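Local coordinates for extracellular solute-binding protein (Bordetella parapertussis, PDB 3PU5) that probably binds a small solute, perhaps a polyamine, outside the cytoplasmic membrane and delivers it to an ABC-type importer, at residues 6-11 / 33-38; 56-61 / 245-250. All blocks are in the same frame, centred on the assembly; numbering follows the deposited sequence.

Interaction 1 of 2, residues 6-11 / 33-38; sequences DHIYVT and SGVKVT
Strands 7-11 and 36-38 run side by side in the same direction, H7 facing K36, I8 facing V37 and Y9 facing T38, with their axes 26° apart. The backbone bonds show how a parallel pair is laced: the chain of 6-11 gives and takes at alternate residues. K36 N donates to D6 O, I8 N to K36 O (2.8 Å), T38 N to I8 O, and V10 N to T38 O. The last two are almost straight, both at 173°. K36 O also receives a weak bond from H7 ND1 at 3.4 Å, so one carbonyl takes both a main-chain and an imidazole N-H.

On the face carrying H7, K36, Y9 and T38, the side chains pack in layers. The imidazole, swung anti to its own backbone N (chi1 -173°), lies between the K36 chain and the Y9 ring. K36 CG sits over one face, 3.6 Å from the ring centroid in a CH-pi contact, while Y9 CZ approaches the opposite face toward its rim. T38 CB lies alongside Y9, 3.5 Å from CD2.

On the other face I8 and V37 make apolar contacts. I8 CG1 meets V37 CG2 at 4.0 Å, with V35 CG1 of the preceding loop slightly farther off, and V10 CG2 reaches V37 CG1 at 3.8 Å. F258 of helix 252-262 covers I8 and V10, while F29 and A26 of helix 15-33 cover V37. Strand 7-12, helix 15-33 and strand 36-41 make a beta-alpha-beta unit, a building unit of the alpha/beta lobes of periplasmic binding proteins.

Interaction 2 of 2, residues 56-61 / 245-250; sequences GTPPYD and AVVKGG
P58 is the first residue of 56-61 to press firmly on 245-250, and its ring fits against a tight turn. CB touches V247 CG1 at 3.8 Å, CG lies 3.6 Å from K248 O, and CD comes to 3.3 Å from G249 O, so the whole outer edge of the pyrrolidine is used. That turn is a type II beta turn from V247 to G250, closed by G250 N bonding to V247 O. G249, with positive phi, turns its bare backbone to the proline.

Y60 contributes its main chain: its carbonyl O lies 3.4 Å from V247 CB. V247 CG1 stands anti to its backbone N (chi1 172°), which brings this branch to both Y60 O and P58 CB, two neighbours on one side of it.

At D61 comes the one direct hydrogen bond of the pair, V247 N to D61 O at 3.0 Å, arriving from above the carbonyl plane. A water donates to both D61 O and V247 O. The carboxylate bends back to G250, with OD2 3.7 Å from G250 CA; OD2 also accepts from K251 N, while OD1 is hydrogen-bonded by Y9 N of strand 7-12.

The contact carries on the antiparallel pairing of strands 62-65 and 238-246, with Y60 against I51 of helix 44-53 and V246 against A255 of helix 252-262.

Interactions 1 and 2 come in series along the chain, and their centres lie 13 Å apart on the same side of the molecule. D61 joins them directly: its OD1 probably accepts a hydrogen bond from Y9 N at 2.7 Å, and Y60 packs on T11 beside it. Strand 7-12 pairs with 36-41 in interaction 1 and also bonds to D61 and V62, at the entry to the strand that follows loop 56-61. Helix 252-262, which comes directly after segment 245-250, covers I8 and V10. A late return of the chain is thereby built into the N-terminal lobe, consistent with the interlobe crossovers of periplasmic binding proteins.

Interaction 1 of 2, residues 6-11 / 33-38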
ATOM      1  N   ASP A   6      -8.355 -24.652  19.019  1.00 26.43           N
ATOM      2  CA  ASP A   6      -7.270 -23.678  18.928  1.00 24.01           C
ATOM      3  C   ASP A   6      -6.526 -23.653  17.583  1.00 21.08           C
ATOM      4  O   ASP A   6      -5.386 -23.982  17.473  1.00 17.65           O
ATOM      5  CB  ASP A   6      -6.304 -23.853  20.052  1.00 29.05           C
ATOM      6  CG  ASP A   6      -6.954 -23.746  21.380  1.00 33.01           C
ATOM      7  OD1 ASP A   6      -7.586 -22.734  21.673  1.00 28.85           O
ATOM      8  OD2 ASP A   6      -6.824 -24.730  22.114  1.00 33.62           O
ATOM      9  N   HIS A   7      -7.247 -23.209  16.588  1.00 19.27           N
ATOM     10  CA  HIS A   7      -6.854 -23.235  15.227  1.00 17.14           C
ATOM     11  C   HIS A   7      -7.614 -22.078  14.570  1.00 15.82           C
ATOM     12  O   HIS A   7      -8.806 -22.081  14.594  1.00 17.05           O
ATOM     13  CB  HIS A   7      -7.221 -24.588  14.609  1.00 18.67           C
ATOM     14  CG  HIS A   7      -6.712 -24.803  13.225  1.00 19.09           C
ATOM     15  ND1 HIS A   7      -6.012 -23.858  12.524  1.00 16.06           N
ATOM     16  CD2 HIS A   7      -6.803 -25.871  12.411  1.00 15.99           C
ATOM     17  CE1 HIS A   7      -5.702 -24.333  11.344  1.00 15.83           C
ATOM     18  NE2 HIS A   7      -6.171 -25.552  11.252  1.00 16.18           N
ATOM     19  N   ILE A   8      -6.918 -21.110  13.999  1.00 14.13           N
ATOM     20  CA  ILE A   8      -7.594 -20.033  13.270  1.00 11.67           C
ATOM     21  C   ILE A   8      -7.238 -20.001  11.782  1.00 13.03           C
ATOM     22  O   ILE A   8      -6.164 -20.464  11.369  1.00 11.01           O
ATOM     23  CB  ILE A   8      -7.371 -18.616  13.905  1.00 13.51           C
ATOM     24  CG1 ILE A   8      -5.887 -18.216  13.905  1.00 13.45           C
ATOM     25  CG2 ILE A   8      -7.977 -18.542  15.298  1.00 12.91           C
ATOM     26  CD1 ILE A   8      -5.640 -16.753  14.331  1.00 11.78           C
ATOM     27  N   TYR A   9      -8.161 -19.464  10.985  1.00 11.32           N
ATOM     28  CA  TYR A   9      -7.952 -19.328   9.550  1.00 12.16           C
ATOM     29  C   TYR A   9      -7.848 -17.842   9.181  1.00 11.56           C
ATOM     30  O   TYR A   9      -8.696 -17.026   9.558  1.00 10.35           O
ATOM     31  CB  TYR A   9      -9.057 -20.055   8.763  1.00 12.43           C
ATOM     32  CG  TYR A   9      -8.993 -21.560   8.935  1.00 13.22           C
ATOM     33  CD1 TYR A   9      -9.500 -22.171  10.078  1.00 13.78           C
ATOM     34  CD2 TYR A   9      -8.405 -22.366   7.969  1.00 13.19           C
ATOM     35  CE1 TYR A   9      -9.433 -23.558  10.244  1.00 15.83           C
ATOM     36  CE2 TYR A   9      -8.328 -23.744   8.126  1.00 12.51           C
ATOM     37  CZ  TYR A   9      -8.842 -24.334   9.263  1.00 13.39           C
ATOM     38  OH  TYR A   9      -8.767 -25.696   9.415  1.00 14.37           O
ATOM     39  N   VAL A  10      -6.777 -17.501   8.476  1.00 10.90           N
ATOM     40  CA  VAL A  10      -6.461 -16.114   8.141  1.00  9.92           C
ATOM     41  C   VAL A  10      -6.231 -16.017   6.643  1.00 10.69           C
ATOM     42  O   VAL A  10      -5.388 -16.738   6.082  1.00  9.64           O
ATOM     43  CB  VAL A  10      -5.167 -15.626   8.872  1.00 11.64           C
ATOM     44  CG1 VAL A  10      -4.872 -14.144   8.532  1.00 10.35           C
ATOM     45  CG2 VAL A  10      -5.294 -15.811  10.386  1.00  8.87           C
ATOM     46  N   THR A  11      -6.972 -15.132   5.985  1.00  9.83           N
ATOM     47  CA  THR A  11      -6.837 -15.005   4.542  1.00  9.98           C
ATOM     48  C   THR A  11      -5.476 -14.428   4.195  1.00 11.71           C
ATOM     49  O   THR A  11      -4.861 -13.716   4.995  1.00  9.98           O
ATOM     50  CB  THR A  11      -7.925 -14.112   3.928  1.00 11.63           C
ATOM     51  OG1 THR A  11      -7.717 -12.752   4.329  1.00 10.68           O
ATOM     52  CG2 THR A  11      -9.302 -14.566   4.369  1.00 10.86           C
ATOM     53  N   SER A  33       1.788 -18.903  21.179  1.00 17.22           N
ATOM     54  CA  SER A  33       0.412 -18.997  21.655  1.00 18.09           C
ATOM     55  C   SER A  33      -0.106 -20.427  21.715  1.00 20.14           C
ATOM     56  O   SER A  33      -1.077 -20.708  22.420  1.00 19.92           O
ATOM     57  CB  SER A  33      -0.515 -18.191  20.747  1.00 16.91           C
ATOM     58  OG  SER A  33      -0.736 -18.885  19.528  1.00 16.59           O
ATOM     59  N   GLY A  34       0.522 -21.318  20.953  1.00 18.03           N
ATOM     60  CA  GLY A  34       0.015 -22.669  20.788  1.00 21.42           C
ATOM     61  C   GLY A  34      -1.195 -22.750  19.866  1.00 19.74           C
ATOM     62  O   GLY A  34      -1.827 -23.802  19.738  1.00 17.78           O
ATOM     63  N   VAL A  35      -1.521 -21.634  19.220  1.00 17.71           N
ATOM     64  CA  VAL A  35      -2.676 -21.577  18.338  1.00 16.10           C
ATOM     65  C   VAL A  35      -2.219 -21.800  16.910  1.00 18.40           C
ATOM     66  O   VAL A  35      -1.370 -21.077  16.401  1.00 16.61           O
ATOM     67  CB  VAL A  35      -3.393 -20.223  18.437  1.00 18.69           C
ATOM     68  CG1 VAL A  35      -4.457 -20.098  17.353  1.00 17.63           C
ATOM     69  CG2 VAL A  35      -4.007 -20.052  19.827  1.00 20.16           C
ATOM     70  N   LYS A  36      -2.770 -22.822  16.270  1.00 16.75           N
ATOM     71  CA  LYS A  36      -2.429 -23.095  14.883  1.00 18.64           C
ATOM     72  C   LYS A  36      -3.010 -22.028  13.951  1.00 14.85           C
ATOM     73  O   LYS A  36      -4.132 -21.549  14.151  1.00 16.94           O
ATOM     74  CB  LYS A  36      -2.890 -24.498  14.468  1.00 15.76           C
ATOM     75  CG  LYS A  36      -2.747 -24.751  12.979  1.00 18.81           C
ATOM     76  CD  LYS A  36      -2.200 -26.132  12.663  1.00 23.00           C
ATOM     77  CE  LYS A  36      -1.932 -26.249  11.171  1.00 23.48           C
ATOM     78  NZ  LYS A  36      -0.894 -27.267  10.875  1.00 35.64           N
ATOM     79  N   VAL A  37      -2.239 -21.646  12.942  1.00 13.99           N
ATOM     80  CA  VAL A  37      -2.720 -20.682  11.959  1.00 12.98           C
ATOM     81  C   VAL A  37      -2.634 -21.273  10.558  1.00 14.21           C
ATOM     82  O   VAL A  37      -1.566 -21.723  10.127  1.00 14.86           O
ATOM     83  CB  VAL A  37      -1.926 -19.355  11.984  1.00 13.97           C
ATOM     84  CG1 VAL A  37      -2.509 -18.378  10.944  1.00 11.83           C
ATOM     85  CG2 VAL A  37      -1.952 -18.740  13.374  1.00 14.61           C
ATOM     86  N   THR A  38      -3.761 -21.273   9.854  1.00 11.66           N
ATOM     87  CA  THR A  38      -3.770 -21.638   8.443  1.00 11.92           C
ATOM     88  C   THR A  38      -3.970 -20.388   7.598  1.00 11.84           C
ATOM     89  O   THR A  38      -4.951 -19.669   7.766  1.00 11.96           O
ATOM     90  CB  THR A  38      -4.903 -22.646   8.114  1.00 13.62           C
ATOM     91  OG1 THR A  38      -4.633 -23.897   8.758  1.00 14.47           O
ATOM     92  CG2 THR A  38      -5.014 -22.872   6.602  1.00 12.51           C
TER

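Interaction 2 of 2, residues 56-61 / 245-250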
ATOM      1  N   GLY A  56     -23.892 -18.682   9.325  1.00 33.88           N
ATOM      2  CA  GLY A  56     -23.534 -19.532  10.446  1.00 32.20           C
ATOM      3  C   GLY A  56     -22.082 -19.345  10.824  1.00 32.07           C
ATOM      4  O   GLY A  56     -21.640 -18.217  11.043  1.00 32.86           O
ATOM      5  N   THR A  57     -21.334 -20.442  10.906  1.00 33.31           N
ATOM      6  CA  THR A  57     -19.921 -20.349  11.259  1.00 31.00           C
ATOM      7  C   THR A  57     -19.121 -19.903  10.044  1.00 28.81           C
ATOM      8  O   THR A  57     -19.131 -20.581   9.014  1.00 31.73           O
ATOM      9  CB  THR A  57     -19.357 -21.689  11.774  1.00 33.89           C
ATOM     10  OG1 THR A  57     -20.174 -22.178  12.848  1.00 33.56           O
ATOM     11  CG2 THR A  57     -17.918 -21.501  12.277  1.00 26.78           C
ATOM     12  N   PRO A  58     -18.424 -18.755  10.161  1.00 25.58           N
ATOM     13  CA  PRO A  58     -17.612 -18.232   9.057  1.00 24.73           C
ATOM     14  C   PRO A  58     -16.463 -19.182   8.762  1.00 24.32           C
ATOM     15  O   PRO A  58     -15.999 -19.873   9.667  1.00 22.38           O
ATOM     16  CB  PRO A  58     -17.045 -16.914   9.612  1.00 21.04           C
ATOM     17  CG  PRO A  58     -17.733 -16.669  10.890  1.00 21.43           C
ATOM     18  CD  PRO A  58     -18.233 -17.982  11.398  1.00 22.59           C
ATOM     19  N   PRO A  59     -15.988 -19.204   7.511  1.00 26.11           N
ATOM     20  CA  PRO A  59     -14.856 -20.067   7.172  1.00 27.02           C
ATOM     21  C   PRO A  59     -13.542 -19.459   7.681  1.00 25.12           C
ATOM     22  O   PRO A  59     -12.588 -20.189   7.989  1.00 24.81           O
ATOM     23  CB  PRO A  59     -14.884 -20.078   5.646  1.00 26.57           C
ATOM     24  CG  PRO A  59     -15.468 -18.747   5.275  1.00 25.62           C
ATOM     25  CD  PRO A  59     -16.344 -18.287   6.415  1.00 26.11           C
ATOM     26  N   TYR A  60     -13.506 -18.132   7.789  1.00 20.69           N
ATOM     27  CA  TYR A  60     -12.294 -17.438   8.199  1.00 17.76           C
ATOM     28  C   TYR A  60     -12.485 -16.636   9.480  1.00 14.89           C
ATOM     29  O   TYR A  60     -13.561 -16.092   9.737  1.00 15.30           O
ATOM     30  CB  TYR A  60     -11.775 -16.527   7.077  1.00 17.69           C
ATOM     31  CG  TYR A  60     -11.736 -17.195   5.720  1.00 19.54           C
ATOM     32  CD1 TYR A  60     -11.331 -18.521   5.587  1.00 21.35           C
ATOM     33  CD2 TYR A  60     -12.111 -16.507   4.576  1.00 19.64           C
ATOM     34  CE1 TYR A  60     -11.305 -19.146   4.348  1.00 24.05           C
ATOM     35  CE2 TYR A  60     -12.080 -17.120   3.328  1.00 22.64           C
ATOM     36  CZ  TYR A  60     -11.679 -18.440   3.221  1.00 21.70           C
ATOM     37  OH  TYR A  60     -11.651 -19.059   1.982  1.00 26.08           O
ATOM     38  N   ASP A  61     -11.419 -16.556  10.270  1.00 13.60           N
ATOM     39  CA  ASP A  61     -11.426 -15.815  11.532  1.00 13.58           C
ATOM     40  C   ASP A  61     -10.805 -14.419  11.398  1.00 12.97           C
ATOM     41  O   ASP A  61     -11.177 -13.484  12.117  1.00 11.03           O
ATOM     42  CB  ASP A  61     -10.672 -16.616  12.588  1.00 11.43           C
ATOM     43  CG  ASP A  61     -11.213 -18.023  12.724  1.00 14.69           C
ATOM     44  OD1 ASP A  61     -10.524 -18.977  12.300  1.00 11.90           O
ATOM     45  OD2 ASP A  61     -12.348 -18.157  13.219  1.00 13.34           O
ATOM     46  N   ALA A 245      -8.563  -7.418   9.830  1.00  8.90           N
ATOM     47  CA  ALA A 245      -9.772  -7.285  10.627  1.00 10.85           C
ATOM     48  C   ALA A 245     -10.227  -8.633  11.183  1.00 12.71           C
ATOM     49  O   ALA A 245      -9.959  -9.691  10.599  1.00  9.49           O
ATOM     50  CB  ALA A 245     -10.900  -6.650   9.793  1.00  9.40           C
ATOM     51  N   VAL A 246     -10.942  -8.570  12.304  1.00 12.82           N
ATOM     52  CA  VAL A 246     -11.560  -9.739  12.913  1.00 12.83           C
ATOM     53  C   VAL A 246     -12.948  -9.988  12.315  1.00 12.96           C
ATOM     54  O   VAL A 246     -13.798  -9.098  12.320  1.00 13.55           O
ATOM     55  CB  VAL A 246     -11.709  -9.549  14.434  1.00 10.95           C
ATOM     56  CG1 VAL A 246     -12.410 -10.758  15.055  1.00 12.06           C
ATOM     57  CG2 VAL A 246     -10.344  -9.325  15.080  1.00 11.78           C
ATOM     58  N   VAL A 247     -13.173 -11.203  11.818  1.00 11.93           N
ATOM     59  CA  VAL A 247     -14.457 -11.594  11.224  1.00 13.79           C
ATOM     60  C   VAL A 247     -15.536 -11.887  12.272  1.00 14.09           C
ATOM     61  O   VAL A 247     -15.367 -12.775  13.115  1.00 12.68           O
ATOM     62  CB  VAL A 247     -14.280 -12.844  10.334  1.00 15.82           C
ATOM     63  CG1 VAL A 247     -15.634 -13.374   9.866  1.00 15.14           C
ATOM     64  CG2 VAL A 247     -13.347 -12.528   9.152  1.00 11.93           C
ATOM     65  N   LYS A 248     -16.635 -11.137  12.225  1.00 12.63           N
ATOM     66  CA  LYS A 248     -17.737 -11.329  13.172  1.00 14.24           C
ATOM     67  C   LYS A 248     -18.195 -12.778  13.189  1.00 14.57           C
ATOM     68  O   LYS A 248     -18.468 -13.349  12.140  1.00 13.29           O
ATOM     69  CB  LYS A 248     -18.941 -10.460  12.794  1.00 17.88           C
ATOM     70  CG  LYS A 248     -18.974  -9.070  13.387  1.00 17.93           C
ATOM     71  CD  LYS A 248     -20.350  -8.443  13.146  1.00 18.42           C
ATOM     72  CE  LYS A 248     -20.301  -6.922  13.246  1.00 19.50           C
ATOM     73  NZ  LYS A 248     -21.630  -6.309  12.927  1.00 22.80           N
ATOM     74  N   GLY A 249     -18.287 -13.369  14.378  1.00 15.92           N
ATOM     75  CA  GLY A 249     -18.817 -14.717  14.521  1.00 15.28           C
ATOM     76  C   GLY A 249     -17.784 -15.820  14.387  1.00 18.32           C
ATOM     77  O   GLY A 249     -18.111 -16.995  14.519  1.00 17.01           O
ATOM     78  N   GLY A 250     -16.537 -15.452  14.106  1.00 16.14           N
ATOM     79  CA  GLY A 250     -15.457 -16.425  14.073  1.00 16.33           C
ATOM     80  C   GLY A 250     -14.919 -16.632  15.480  1.00 16.66           C
ATOM     81  O   GLY A 250     -15.590 -16.294  16.455  1.00 16.23           O
TER
HETATM   82  O   HOH W   1     -13.213 -14.162  14.291  1.00 14.37           O